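Local coordinates for protein putative methyltransferase (Porphyromonas gingivalis, PDB 3LL7) that is a putative methyltransferase that probably transfers a methyl group from S-adenosylmethionine to a substrate not yet identified, at residues Glu10-Thr15 / Ile64-Ile69; Ala110-Ala115 / Lys143-Leu148; Leu158-His163 / Ala195-Pro200; Phe272-Glu277 / Leu302-Phe307; Thr339-Glu344 / Leu405-Glu410. All coordinates share one frame; numbering follows the deposited sequence. Where two conformers were deposited one is given.

How the interactions relate
From the N terminus the five contacts follow in series; none nests in or crosses another. Interaction 1 closes a largely helical loop, holding helix 8-20 against the turn after helix 59-62. Interaction 2 closes the 27 residues that hold strand 117-122 and helix 125-138, joining helix 106-112 to strand 144-149 of the ten-stranded sheet. Interaction 3 closes 31 residues between helices 156-162 and 191-198; Leu158 packs on Leu148, so interactions 2 and 3 touch. Interaction 4, closing 24 residues, links strand 272-274 of the same sheet to the ferredoxin-like region. Interaction 5, centred about 51 Å from the centre of interaction 1, closes a 60-residue excursion by pairing strand 337-347 with strand 401-408, the last of the chain.

Interaction 1: residues Glu10-Thr15 / Ile64-Ile69; sequences EILAIT and ISSLYI
Tyr68 meets one side of helix 8-20 through its CB and ring. Ile11 CG2 lies 3.6 Å from Tyr68 CB, the two side chains crossing at about a right angle, while Ile14 CG2 comes up to the ring edge, 3.7 Å from Tyr68 CE1. Tyr68 reaches the helix because its CG stands anti to the backbone N (chi1 -178°). Branched isoleucines suit the helix surface, since each turns its CG2 methyl toward Tyr68, Ile11 to the CB end and Ile14 to the ring edge. Nearby, Thr15 CG2 sits 3.5 Å from the carbonyl O of Ser66, and a water donates to Thr15 OG1 (2.7 Å). Ser66, with its positive phi, is the third residue of a type II beta turn from Ile64 to Leu67. Further out, His133 and Asn134 of helix 125-138 hydrogen-bond the carbonyls of Ser66 and Tyr68, and Phe6 touches Ile11, Ile14 and Tyr68. This is a helix-to-turn contact within the mainly helical N-terminal region.

Interaction 2: residues Ala110-Ala115 / Lys143-Leu148; sequences ALMSKA and KDVNIL
Lys143 hydrogen-bonds the backbone carbonyls of Met112 and Ala115, beside an apolar touch of Met112 on Val145, and so joins segment 110-115 to segment 143-148. The contact belongs to the alpha/beta sheet region, where strand 144-149 runs parallel to strand 117-122 and helix 106-112 leads into the latter. Met112, a selenomethionine, and Val145 form the apolar part: Met112 CE lies 3.7 Å from Val145 CG1. Bends at chi2 and chi3 (-60° and -56°) fold the flexible chain back to put CE there, and the chain slides past that of Lys143 in the opposite direction. Leu139 touches both Met112 and Val145, and Val97 of strand 96-99, on the other side of strand 117-122, touches Met112 and Ala115. Lysine suits its place because a long chain can carry one ammonium group to several carbonyls where the chain turns after helix 106-112. Beyond a bend at chi2, Lys143 runs extended to residues 112-115. A water bridges the same nitrogen to Ser113 O, donating to that carbonyl at 2.6 Å. Two direct bonds complete the grip: Lys143 NZ donates to Met112 O at 3.0 Å, and to Ala115 O at 2.9 Å from 41° above that carbonyl's plane.

Interaction 3: residues Leu158-His163 / Ala195-Pro200; sequences LIKTFH and ATELLP
Ile159 and Leu198 make the inner, apolar part of this contact between two helices, with Ile159 CG2 4.1 Å from Leu198 CD2 and the side chains crossing at about a right angle. Both residues are buried, as suits their aliphatic branches, and Ile159 turns to the sheet, touching Ile121 of strand 117-122 as well as Leu100. The outer part is polar and more loosely joined. Lys160 runs fully extended beyond CG and brings NZ to 3.3 Å from Glu197 OE2, a long salt bridge. Glu197 CG stands anti to the backbone N (chi1 -166°), which sends its chain across that of the lysine, and OE2 is met on its anti side, 24° out of the carboxylate plane. Long charged chains are well placed here, because they can span the gap between the two segments, whose nearest CA atoms, those of Lys160 and Leu198, are still 7.5 Å apart. At the far end, exposed His163 leaves helical geometry with positive phi, and its NE2 lies 4.0 Å from Pro200 O. A buried apolar side and a charged outer side fit two neighbouring helices packed on the sheet of an alpha/beta domain, here the probable methyltransferase domain.

Interaction 4: residues Phe272-Glu277 / Leu302-Phe307; sequences FIFTME and LKAGAF
Strand 272-274 faces the turn that ends helix 299-304, Phe274 and Ala306 being nearest with their CA atoms 7.5 Å apart; Gly305 leaves the helix with positive phi, and Ala306 is the centre of an inverse gamma turn. The Phe274 ring is the main side chain. Ala306 CB sits over the centre of one ring face, 3.7 Å from the centroid and only 13° off the normal, a well-aimed CH-pi contact. At the ring's edge, in its plane, Ala304 O approaches Phe274 CZ at 3.3 Å, where the slightly positive C-H rim suits a carbonyl oxygen. Ala304 CB packs 3.7 Å from Phe274 CE2. The ring gets there with CG set between the backbone N and the carbonyl carbon (chi1 74°). Small alanines suit positions 304 and 306, because a single methyl lets the backbone approach the aromatic ring closely, and glycine readily takes the positive phi between them. Phe272 adds a second aromatic, its CE2 3.9 Å from Ala306 CB. Met276, a selenomethionine, flanks the site with SE 4.2 Å from Ala304 O. Around these, Thr309 of helix 307-314 touches both phenylalanines, and Ile258 of the adjoining strand touches Phe274 and Ala304. The contact thus probably joins strand 272-274 of the large mixed sheet to the ferredoxin-like region.

Interaction 5: residues Thr339-Glu344 / Leu405-Glu410; sequences TFVLEE and LLRKAE
Leu406 and Phe340 cross at about a right angle, the methyl CD1 lying over one face of the ring in a CH-pi contact, 3.9 Å from its centroid. Leu342 CD1 adds to this apolar face, 3.9 Å from Leu406 CD2. On the other face Arg407, its CG between the backbone N and the carbonyl carbon (chi1 71°), extends alongside Val341, whose CG1 lies over one face of the guanidinium. A long basic chain suits this place: it covers the valine and still meets Glu343, Arg407 NH2 forming a salt bridge to Glu343 OE2 at 2.9 Å, with carboxylate and guanidinium planes 53° apart. Lys389 holds Glu343 OE1, so that glutamate bridges two basic side chains. Between the strands, antiparallel backbone bonds include Val341 N to Arg407 O at 2.8 Å. Leu405 O accepts from both Glu343 N (2.8 Å) and Glu344 N (3.3 Å). Two residues facing one make a classic beta bulge, set between central antiparallel strands of the THUMP-like domain's sheet.

Interaction 1: residues Glu10-Thr15 / Ile64-Ile69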
# COMPACT_ATOMS: atom_id res chain seq x y z
N GLU A 10 -33.37 -10.22 -1.65
CA GLU A 10 -33.39 -9.03 -0.80
C GLU A 10 -32.27 -8.06 -1.15
O GLU A 10 -32.48 -6.84 -1.17
CB GLU A 10 -33.29 -9.43 0.69
CG GLU A 10 -34.53 -10.18 1.22
CD GLU A 10 -34.30 -10.73 2.60
OE1 GLU A 10 -33.31 -11.46 2.77
OE2 GLU A 10 -35.09 -10.42 3.52
N ILE A 11 -31.09 -8.60 -1.50
CA ILE A 11 -29.98 -7.73 -1.93
C ILE A 11 -30.33 -7.02 -3.22
O ILE A 11 -30.10 -5.83 -3.34
CB ILE A 11 -28.66 -8.54 -2.09
CG1 ILE A 11 -28.24 -9.05 -0.71
CG2 ILE A 11 -27.54 -7.64 -2.73
CD1 ILE A 11 -27.13 -10.13 -0.72
N LEU A 12 -30.93 -7.74 -4.16
CA LEU A 12 -31.40 -7.08 -5.37
C LEU A 12 -32.39 -5.95 -5.07
O LEU A 12 -32.28 -4.87 -5.67
CB LEU A 12 -32.00 -8.08 -6.35
CG LEU A 12 -31.01 -9.00 -7.07
CD1 LEU A 12 -31.79 -10.21 -7.63
CD2 LEU A 12 -30.25 -8.27 -8.18
N ALA A 13 -33.35 -6.18 -4.17
CA ALA A 13 -34.32 -5.15 -3.81
C ALA A 13 -33.62 -3.98 -3.14
O ALA A 13 -33.90 -2.83 -3.45
CB ALA A 13 -35.42 -5.71 -2.88
N ILE A 14 -32.72 -4.27 -2.20
CA ILE A 14 -32.06 -3.19 -1.47
C ILE A 14 -31.27 -2.28 -2.42
O ILE A 14 -31.34 -1.04 -2.29
CB ILE A 14 -31.19 -3.73 -0.30
CG1 ILE A 14 -32.11 -4.27 0.79
CG2 ILE A 14 -30.24 -2.62 0.25
CD1 ILE A 14 -31.39 -5.34 1.73
N THR A 15 -30.55 -2.88 -3.38
CA THR A 15 -29.80 -2.06 -4.33
C THR A 15 -30.71 -1.30 -5.29
O THR A 15 -30.39 -0.17 -5.67
CB THR A 15 -28.77 -2.89 -5.13
OG1 THR A 15 -29.43 -3.95 -5.81
CG2 THR A 15 -27.74 -3.53 -4.19
N ILE A 64 -21.09 0.92 -10.50
CA ILE A 64 -21.69 -0.37 -10.90
C ILE A 64 -23.00 -0.65 -10.16
O ILE A 64 -23.07 -0.62 -8.91
CB ILE A 64 -20.72 -1.57 -10.75
CG1 ILE A 64 -19.55 -1.41 -11.73
CG2 ILE A 64 -21.44 -2.90 -11.00
CD1 ILE A 64 -18.64 -2.61 -11.80
N SER A 65 -24.02 -0.96 -10.97
CA SER A 65 -25.38 -1.21 -10.50
C SER A 65 -25.49 -2.56 -9.82
O SER A 65 -25.00 -3.59 -10.30
CB SER A 65 -26.39 -1.12 -11.66
OG SER A 65 -26.62 -2.39 -12.25
N SER A 66 -26.15 -2.55 -8.67
CA SER A 66 -26.43 -3.79 -7.99
C SER A 66 -25.33 -4.20 -7.03
O SER A 66 -25.50 -5.21 -6.34
CB SER A 66 -26.66 -4.92 -9.01
OG SER A 66 -27.96 -5.46 -8.88
N LEU A 67 -24.23 -3.46 -6.98
CA LEU A 67 -23.18 -3.77 -5.99
C LEU A 67 -23.71 -3.46 -4.62
O LEU A 67 -24.38 -2.42 -4.42
CB LEU A 67 -21.85 -3.00 -6.20
CG LEU A 67 -20.91 -3.44 -7.32
CD1 LEU A 67 -19.62 -2.68 -7.18
CD2 LEU A 67 -20.64 -4.95 -7.37
N TYR A 68 -23.45 -4.37 -3.68
CA TYR A 68 -23.92 -4.25 -2.32
C TYR A 68 -22.71 -4.29 -1.38
O TYR A 68 -21.95 -5.26 -1.39
CB TYR A 68 -24.87 -5.39 -1.99
CG TYR A 68 -25.43 -5.29 -0.60
CD1 TYR A 68 -26.43 -4.36 -0.30
CD2 TYR A 68 -24.97 -6.11 0.42
CE1 TYR A 68 -26.95 -4.25 0.98
CE2 TYR A 68 -25.49 -6.01 1.73
CZ TYR A 68 -26.47 -5.06 2.00
OH TYR A 68 -27.01 -4.93 3.26
N ILE A 69 -22.56 -3.25 -0.56
CA ILE A 69 -21.45 -3.17 0.42
C ILE A 69 -21.83 -3.77 1.76
O ILE A 69 -22.74 -3.27 2.41
CB ILE A 69 -20.98 -1.72 0.60
CG1 ILE A 69 -20.64 -1.12 -0.77
CG2 ILE A 69 -19.78 -1.62 1.57
CD1 ILE A 69 -19.59 -1.90 -1.57
O HOH W 1 -30.71 -4.29 -8.19

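Interaction 2: residues Ala110-Ala115 / Lys143-Leu148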
# COMPACT_ATOMS: atom_id res chain seq x y z
N ALA A 110 -8.67 -8.60 -8.54
CA ALA A 110 -7.41 -8.25 -9.23
C ALA A 110 -6.68 -9.51 -9.66
O ALA A 110 -6.11 -9.53 -10.74
CB ALA A 110 -6.51 -7.38 -8.35
N LEU A 111 -6.70 -10.54 -8.83
CA LEU A 111 -6.12 -11.85 -9.20
C LEU A 111 -6.85 -12.48 -10.38
O LEU A 111 -6.23 -13.04 -11.28
CB LEU A 111 -6.13 -12.83 -8.03
CG LEU A 111 -5.47 -12.43 -6.71
CD1 LEU A 111 -5.67 -13.58 -5.73
CD2 LEU A 111 -4.00 -12.07 -6.87
N MSE A 112 -8.17 -12.36 -10.37
CA MSE A 112 -9.02 -12.91 -11.42
C MSE A 112 -9.02 -12.11 -12.73
O MSE A 112 -9.59 -12.56 -13.72
CB MSE A 112 -10.44 -13.05 -10.89
CG MSE A 112 -10.59 -14.07 -9.76
SE MSE A 112 -10.10 -15.88 -10.25
CE MSE A 112 -11.27 -16.13 -11.75
N SER A 113 -8.38 -10.93 -12.74
CA SER A 113 -8.13 -10.21 -14.01
C SER A 113 -7.18 -11.02 -14.87
O SER A 113 -7.11 -10.81 -16.07
CB SER A 113 -7.57 -8.80 -13.79
OG SER A 113 -6.23 -8.83 -13.28
N LYS A 114 -6.46 -11.95 -14.24
CA LYS A 114 -5.48 -12.78 -14.96
C LYS A 114 -5.85 -14.27 -14.93
O LYS A 114 -5.82 -14.95 -15.96
CB LYS A 114 -4.08 -12.59 -14.36
CG LYS A 114 -3.53 -11.14 -14.43
CD LYS A 114 -3.06 -10.75 -15.88
CE LYS A 114 -1.69 -11.31 -16.24
NZ LYS A 114 -0.55 -10.90 -15.32
N ALA A 115 -6.17 -14.77 -13.74
CA ALA A 115 -6.49 -16.18 -13.53
C ALA A 115 -7.83 -16.53 -14.17
O ALA A 115 -8.69 -15.67 -14.31
CB ALA A 115 -6.54 -16.47 -12.03
N LYS A 143 -14.99 -16.45 -16.70
CA LYS A 143 -14.29 -16.72 -15.44
C LYS A 143 -15.10 -17.68 -14.58
O LYS A 143 -16.33 -17.61 -14.55
CB LYS A 143 -14.05 -15.42 -14.65
CG LYS A 143 -13.30 -14.31 -15.36
CD LYS A 143 -11.86 -14.69 -15.64
CE LYS A 143 -11.13 -13.55 -16.31
NZ LYS A 143 -9.67 -13.86 -16.37
N ASP A 144 -14.39 -18.54 -13.86
CA ASP A 144 -14.95 -19.63 -13.06
C ASP A 144 -14.59 -19.43 -11.58
O ASP A 144 -13.43 -19.56 -11.21
CB ASP A 144 -14.30 -20.92 -13.56
CG ASP A 144 -15.09 -22.15 -13.23
OD1 ASP A 144 -15.72 -22.22 -12.15
OD2 ASP A 144 -15.05 -23.07 -14.07
N VAL A 145 -15.57 -19.11 -10.73
CA VAL A 145 -15.27 -18.90 -9.30
C VAL A 145 -16.13 -19.72 -8.32
O VAL A 145 -17.24 -20.10 -8.62
CB VAL A 145 -15.28 -17.40 -8.87
CG1 VAL A 145 -14.21 -16.62 -9.63
CG2 VAL A 145 -16.66 -16.78 -9.07
N ASN A 146 -15.58 -19.99 -7.14
CA ASN A 146 -16.30 -20.67 -6.07
C ASN A 146 -16.15 -19.76 -4.85
O ASN A 146 -15.02 -19.44 -4.44
CB ASN A 146 -15.68 -22.05 -5.84
CG ASN A 146 -16.50 -22.93 -4.88
OD1 ASN A 146 -17.54 -22.52 -4.37
ND2 ASN A 146 -16.01 -24.15 -4.65
N ILE A 147 -17.27 -19.32 -4.30
CA ILE A 147 -17.25 -18.33 -3.24
C ILE A 147 -17.72 -19.03 -1.95
O ILE A 147 -18.89 -19.37 -1.80
CB ILE A 147 -18.14 -17.15 -3.65
CG1 ILE A 147 -17.61 -16.52 -4.96
CG2 ILE A 147 -18.20 -16.11 -2.55
CD1 ILE A 147 -18.68 -15.79 -5.77
N LEU A 148 -16.78 -19.27 -1.03
CA LEU A 148 -17.05 -20.10 0.13
C LEU A 148 -17.06 -19.33 1.45
O LEU A 148 -16.27 -18.43 1.66
CB LEU A 148 -16.00 -21.22 0.23
CG LEU A 148 -15.87 -22.25 -0.89
CD1 LEU A 148 -14.62 -23.07 -0.64
CD2 LEU A 148 -17.14 -23.15 -1.02
O HOH W 2 -7.83 -12.40 -18.02

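Interaction 3: residues Leu158-His163 / Ala195-Pro200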
# COMPACT_ATOMS: atom_id res chain seq x y z
N LEU A 158 -10.22 -29.62 -0.14
CA LEU A 158 -10.65 -28.99 -1.40
C LEU A 158 -9.53 -28.14 -2.02
O LEU A 158 -9.28 -28.19 -3.23
CB LEU A 158 -11.90 -28.14 -1.20
CG LEU A 158 -12.45 -27.36 -2.40
CD1 LEU A 158 -13.38 -28.22 -3.28
CD2 LEU A 158 -13.21 -26.16 -1.91
N ILE A 159 -8.87 -27.35 -1.18
CA ILE A 159 -7.73 -26.54 -1.67
C ILE A 159 -6.60 -27.42 -2.25
O ILE A 159 -6.09 -27.14 -3.34
CB ILE A 159 -7.18 -25.63 -0.57
CG1 ILE A 159 -8.24 -24.62 -0.11
CG2 ILE A 159 -5.93 -24.88 -1.08
CD1 ILE A 159 -7.94 -23.98 1.23
N LYS A 160 -6.24 -28.48 -1.54
CA LYS A 160 -5.17 -29.40 -1.99
C LYS A 160 -5.51 -30.11 -3.29
O LYS A 160 -4.65 -30.24 -4.16
CB LYS A 160 -4.79 -30.40 -0.90
CG LYS A 160 -4.22 -29.72 0.33
CD LYS A 160 -3.95 -30.71 1.45
CE LYS A 160 -3.58 -29.95 2.70
NZ LYS A 160 -3.17 -30.86 3.79
N THR A 161 -6.76 -30.55 -3.42
CA THR A 161 -7.25 -31.16 -4.65
C THR A 161 -7.24 -30.19 -5.83
O THR A 161 -6.82 -30.56 -6.94
CB THR A 161 -8.67 -31.75 -4.44
OG1 THR A 161 -8.60 -32.73 -3.40
CG2 THR A 161 -9.19 -32.40 -5.73
N PHE A 162 -7.65 -28.95 -5.57
CA PHE A 162 -7.64 -27.89 -6.58
C PHE A 162 -6.23 -27.68 -7.13
O PHE A 162 -6.06 -27.45 -8.33
CB PHE A 162 -8.17 -26.58 -5.98
CG PHE A 162 -8.45 -25.50 -6.99
CD1 PHE A 162 -9.18 -25.77 -8.15
CD2 PHE A 162 -8.02 -24.19 -6.76
CE1 PHE A 162 -9.45 -24.76 -9.08
CE2 PHE A 162 -8.30 -23.17 -7.67
CZ PHE A 162 -9.01 -23.45 -8.84
N HIS A 163 -5.24 -27.78 -6.24
CA HIS A 163 -3.83 -27.57 -6.57
C HIS A 163 -3.62 -26.25 -7.33
O HIS A 163 -3.19 -26.27 -8.48
CB HIS A 163 -3.26 -28.76 -7.36
CG HIS A 163 -1.77 -28.88 -7.26
ND1 HIS A 163 -0.91 -27.89 -7.69
CD2 HIS A 163 -0.98 -29.87 -6.76
CE1 HIS A 163 0.34 -28.26 -7.47
NE2 HIS A 163 0.32 -29.46 -6.91
N ALA A 195 2.26 -22.11 5.36
CA ALA A 195 3.22 -22.39 4.30
C ALA A 195 3.72 -23.84 4.34
O ALA A 195 3.80 -24.49 3.30
CB ALA A 195 4.40 -21.39 4.36
N THR A 196 4.01 -24.34 5.54
CA THR A 196 4.41 -25.75 5.69
C THR A 196 3.38 -26.67 5.04
O THR A 196 3.73 -27.61 4.32
CB THR A 196 4.60 -26.15 7.17
OG1 THR A 196 5.30 -25.12 7.88
CG2 THR A 196 5.40 -27.44 7.28
N GLU A 197 2.11 -26.39 5.29
CA GLU A 197 1.05 -27.26 4.84
C GLU A 197 0.68 -27.07 3.36
O GLU A 197 0.33 -28.04 2.68
CB GLU A 197 -0.19 -27.10 5.72
CG GLU A 197 -1.20 -28.22 5.52
CD GLU A 197 -2.22 -28.33 6.63
OE1 GLU A 197 -2.36 -27.38 7.44
OE2 GLU A 197 -2.89 -29.37 6.68
N LEU A 198 0.74 -25.82 2.88
CA LEU A 198 0.21 -25.50 1.55
C LEU A 198 1.22 -25.29 0.42
O LEU A 198 0.87 -25.46 -0.75
CB LEU A 198 -0.80 -24.34 1.63
CG LEU A 198 -2.12 -24.75 2.31
CD1 LEU A 198 -3.05 -23.54 2.56
CD2 LEU A 198 -2.84 -25.83 1.50
N LEU A 199 2.46 -24.94 0.74
CA LEU A 199 3.49 -24.82 -0.31
C LEU A 199 3.60 -26.04 -1.25
O LEU A 199 3.81 -25.85 -2.45
CB LEU A 199 4.86 -24.43 0.25
CG LEU A 199 5.01 -22.96 0.62
CD1 LEU A 199 6.35 -22.71 1.30
CD2 LEU A 199 4.84 -22.10 -0.63
N PRO A 200 3.44 -27.28 -0.70
CA PRO A 200 3.44 -28.45 -1.57
C PRO A 200 2.26 -28.56 -2.55
O PRO A 200 2.28 -29.45 -3.41
CB PRO A 200 3.38 -29.62 -0.58
CG PRO A 200 3.95 -29.06 0.68
CD PRO A 200 3.45 -27.68 0.72

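Interaction 4: residues Phe272-Glu277 / Leu302-Phe307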
# COMPACT_ATOMS: atom_id res chain seq x y z
N PHE A 272 12.88 -0.30 -7.89
CA PHE A 272 14.27 -0.33 -7.43
C PHE A 272 14.48 -1.69 -6.77
O PHE A 272 13.84 -2.00 -5.76
CB PHE A 272 14.50 0.79 -6.42
CG PHE A 272 15.93 1.01 -6.08
CD1 PHE A 272 16.67 1.99 -6.74
CD2 PHE A 272 16.56 0.20 -5.13
CE1 PHE A 272 18.01 2.19 -6.47
CE2 PHE A 272 17.93 0.40 -4.84
CZ PHE A 272 18.65 1.39 -5.52
N ILE A 273 15.32 -2.54 -7.35
CA ILE A 273 15.51 -3.88 -6.80
C ILE A 273 16.91 -3.99 -6.19
O ILE A 273 17.90 -3.61 -6.83
CB ILE A 273 15.35 -4.94 -7.88
CG1 ILE A 273 14.02 -4.76 -8.65
CG2 ILE A 273 15.49 -6.37 -7.31
CD1 ILE A 273 13.89 -5.76 -9.83
N PHE A 274 16.98 -4.50 -4.97
CA PHE A 274 18.28 -4.68 -4.30
C PHE A 274 18.17 -5.82 -3.28
O PHE A 274 17.12 -6.47 -3.18
CB PHE A 274 18.72 -3.35 -3.61
CG PHE A 274 17.95 -3.03 -2.35
CD1 PHE A 274 18.61 -3.04 -1.11
CD2 PHE A 274 16.57 -2.72 -2.39
CE1 PHE A 274 17.90 -2.76 0.07
CE2 PHE A 274 15.87 -2.46 -1.21
CZ PHE A 274 16.55 -2.49 0.03
N THR A 275 19.25 -6.07 -2.54
CA THR A 275 19.26 -7.07 -1.47
C THR A 275 19.91 -6.49 -0.24
O THR A 275 20.70 -5.54 -0.33
CB THR A 275 20.07 -8.33 -1.86
OG1 THR A 275 21.44 -7.96 -2.08
CG2 THR A 275 19.50 -8.98 -3.10
N MSE A 276 19.59 -7.04 0.92
CA MSE A 276 20.16 -6.55 2.16
C MSE A 276 21.67 -6.75 2.14
O MSE A 276 22.41 -5.92 2.70
CB MSE A 276 19.54 -7.25 3.37
CG MSE A 276 18.14 -6.74 3.71
SE MSE A 276 18.01 -4.77 3.70
CE MSE A 276 19.30 -4.22 5.03
N GLU A 277 22.13 -7.84 1.51
CA GLU A 277 23.56 -8.13 1.39
C GLU A 277 24.26 -6.98 0.68
O GLU A 277 25.34 -6.55 1.09
CB GLU A 277 23.82 -9.43 0.63
CG GLU A 277 25.30 -9.72 0.46
CD GLU A 277 25.57 -10.97 -0.33
OE1 GLU A 277 24.76 -11.34 -1.20
OE2 GLU A 277 26.61 -11.60 -0.07
N LEU A 302 12.62 4.32 1.50
CA LEU A 302 12.89 4.49 2.92
C LEU A 302 12.51 3.25 3.74
O LEU A 302 13.29 2.79 4.56
CB LEU A 302 12.16 5.74 3.45
CG LEU A 302 12.71 7.08 2.95
CD1 LEU A 302 11.75 8.23 3.38
CD2 LEU A 302 14.12 7.33 3.43
N LYS A 303 11.30 2.74 3.52
CA LYS A 303 10.84 1.57 4.25
C LYS A 303 11.69 0.33 3.92
O LYS A 303 11.95 -0.49 4.81
CB LYS A 303 9.37 1.29 3.92
CG LYS A 303 8.83 -0.03 4.49
CD LYS A 303 8.77 -0.04 6.03
CE LYS A 303 8.34 -1.40 6.55
NZ LYS A 303 8.23 -1.42 8.05
N ALA A 304 12.08 0.18 2.65
CA ALA A 304 12.89 -0.99 2.20
C ALA A 304 14.30 -0.95 2.78
O ALA A 304 14.94 -1.97 2.90
CB ALA A 304 12.96 -1.02 0.64
N GLY A 305 14.76 0.26 3.09
CA GLY A 305 16.07 0.49 3.69
C GLY A 305 17.24 0.55 2.73
O GLY A 305 18.38 0.26 3.14
N ALA A 306 16.99 0.95 1.48
CA ALA A 306 18.04 1.06 0.46
C ALA A 306 18.82 2.39 0.59
O ALA A 306 19.09 3.05 -0.41
CB ALA A 306 17.42 0.97 -0.97
N PHE A 307 19.21 2.74 1.82
CA PHE A 307 19.79 4.08 2.10
C PHE A 307 21.10 4.32 1.34
O PHE A 307 21.28 5.37 0.67
CB PHE A 307 20.03 4.20 3.61
CG PHE A 307 18.78 3.96 4.48
CD1 PHE A 307 17.60 4.70 4.28
CD2 PHE A 307 18.81 3.03 5.50
CE1 PHE A 307 16.45 4.48 5.08
CE2 PHE A 307 17.66 2.78 6.32
CZ PHE A 307 16.48 3.52 6.10

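Interaction 5: residues Thr339-Glu344 / Leu405-Glu410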
# COMPACT_ATOMS: atom_id res chain seq x y z
N THR A 339 13.34 15.48 -6.96
CA THR A 339 14.61 16.12 -7.28
C THR A 339 14.47 17.64 -7.23
O THR A 339 13.51 18.21 -7.75
CB THR A 339 15.12 15.72 -8.69
OG1 THR A 339 15.13 14.29 -8.79
CG2 THR A 339 16.53 16.27 -8.92
N PHE A 340 15.46 18.28 -6.62
CA PHE A 340 15.46 19.72 -6.38
C PHE A 340 16.76 20.33 -6.88
O PHE A 340 17.80 19.68 -6.94
CB PHE A 340 15.37 20.05 -4.89
CG PHE A 340 14.16 19.47 -4.17
CD1 PHE A 340 12.99 20.21 -4.06
CD2 PHE A 340 14.24 18.22 -3.55
CE1 PHE A 340 11.87 19.71 -3.35
CE2 PHE A 340 13.14 17.70 -2.82
CZ PHE A 340 11.95 18.43 -2.73
N VAL A 341 16.68 21.63 -7.17
CA VAL A 341 17.87 22.44 -7.36
C VAL A 341 18.10 23.23 -6.11
O VAL A 341 17.19 23.87 -5.57
CB VAL A 341 17.71 23.43 -8.50
CG1 VAL A 341 19.01 24.26 -8.64
CG2 VAL A 341 17.37 22.69 -9.79
N LEU A 342 19.33 23.17 -5.64
CA LEU A 342 19.72 23.91 -4.42
C LEU A 342 19.80 25.42 -4.72
O LEU A 342 20.50 25.83 -5.65
CB LEU A 342 21.10 23.44 -3.94
CG LEU A 342 21.35 24.24 -2.64
CD1 LEU A 342 20.86 23.59 -1.32
CD2 LEU A 342 22.69 24.90 -2.53
N GLU A 343 19.09 26.23 -3.94
CA GLU A 343 19.16 27.72 -4.11
C GLU A 343 20.00 28.38 -3.03
O GLU A 343 20.82 29.25 -3.33
CB GLU A 343 17.76 28.36 -4.13
CG GLU A 343 16.92 27.85 -5.27
CD GLU A 343 15.68 28.69 -5.57
OE1 GLU A 343 15.16 29.40 -4.67
OE2 GLU A 343 15.22 28.61 -6.73
N GLU A 344 19.76 28.00 -1.78
CA GLU A 344 20.55 28.48 -0.62
C GLU A 344 20.77 27.38 0.40
O GLU A 344 19.92 26.49 0.60
CB GLU A 344 19.87 29.66 0.11
CG GLU A 344 19.50 30.88 -0.74
CD GLU A 344 20.72 31.64 -1.30
OE1 GLU A 344 21.83 31.60 -0.70
OE2 GLU A 344 20.56 32.29 -2.35
N LEU A 405 17.20 25.83 1.03
CA LEU A 405 16.14 26.41 0.19
C LEU A 405 16.25 25.77 -1.19
O LEU A 405 17.30 25.84 -1.82
CB LEU A 405 16.29 27.94 0.08
CG LEU A 405 15.15 28.58 -0.74
CD1 LEU A 405 13.82 28.36 0.03
CD2 LEU A 405 15.41 30.07 -0.96
N LEU A 406 15.16 25.09 -1.59
CA LEU A 406 15.14 24.21 -2.77
C LEU A 406 14.02 24.64 -3.71
O LEU A 406 12.98 25.08 -3.24
CB LEU A 406 14.86 22.75 -2.32
CG LEU A 406 15.84 22.18 -1.27
CD1 LEU A 406 15.38 20.79 -0.85
CD2 LEU A 406 17.25 22.17 -1.85
N ARG A 407 14.22 24.50 -5.01
CA ARG A 407 13.11 24.52 -5.97
C ARG A 407 13.05 23.17 -6.70
O ARG A 407 14.05 22.50 -6.79
CB ARG A 407 13.22 25.69 -6.95
CG ARG A 407 14.31 25.58 -7.97
CD ARG A 407 14.13 26.65 -9.07
NE ARG A 407 15.12 26.43 -10.11
CZ ARG A 407 16.37 26.90 -10.06
NH1 ARG A 407 17.22 26.64 -11.06
NH2 ARG A 407 16.77 27.63 -9.02
N LYS A 408 11.89 22.78 -7.22
CA LYS A 408 11.78 21.55 -8.03
C LYS A 408 12.71 21.56 -9.24
O LYS A 408 12.91 22.59 -9.86
CB LYS A 408 10.36 21.35 -8.55
CG LYS A 408 9.33 21.29 -7.45
CD LYS A 408 7.97 21.59 -8.09
CE LYS A 408 6.86 21.57 -7.05
NZ LYS A 408 5.61 22.02 -7.73
N ALA A 409 13.27 20.41 -9.56
CA ALA A 409 14.17 20.30 -10.69
C ALA A 409 13.43 20.34 -12.05
O ALA A 409 14.03 20.75 -13.05
CB ALA A 409 15.03 19.05 -10.56
N GLU A 410 12.16 19.96 -12.11
CA GLU A 410 11.41 20.12 -13.40
C GLU A 410 10.00 20.75 -13.30
O GLU A 410 9.84 21.89 -12.82
CB GLU A 410 11.36 18.78 -14.20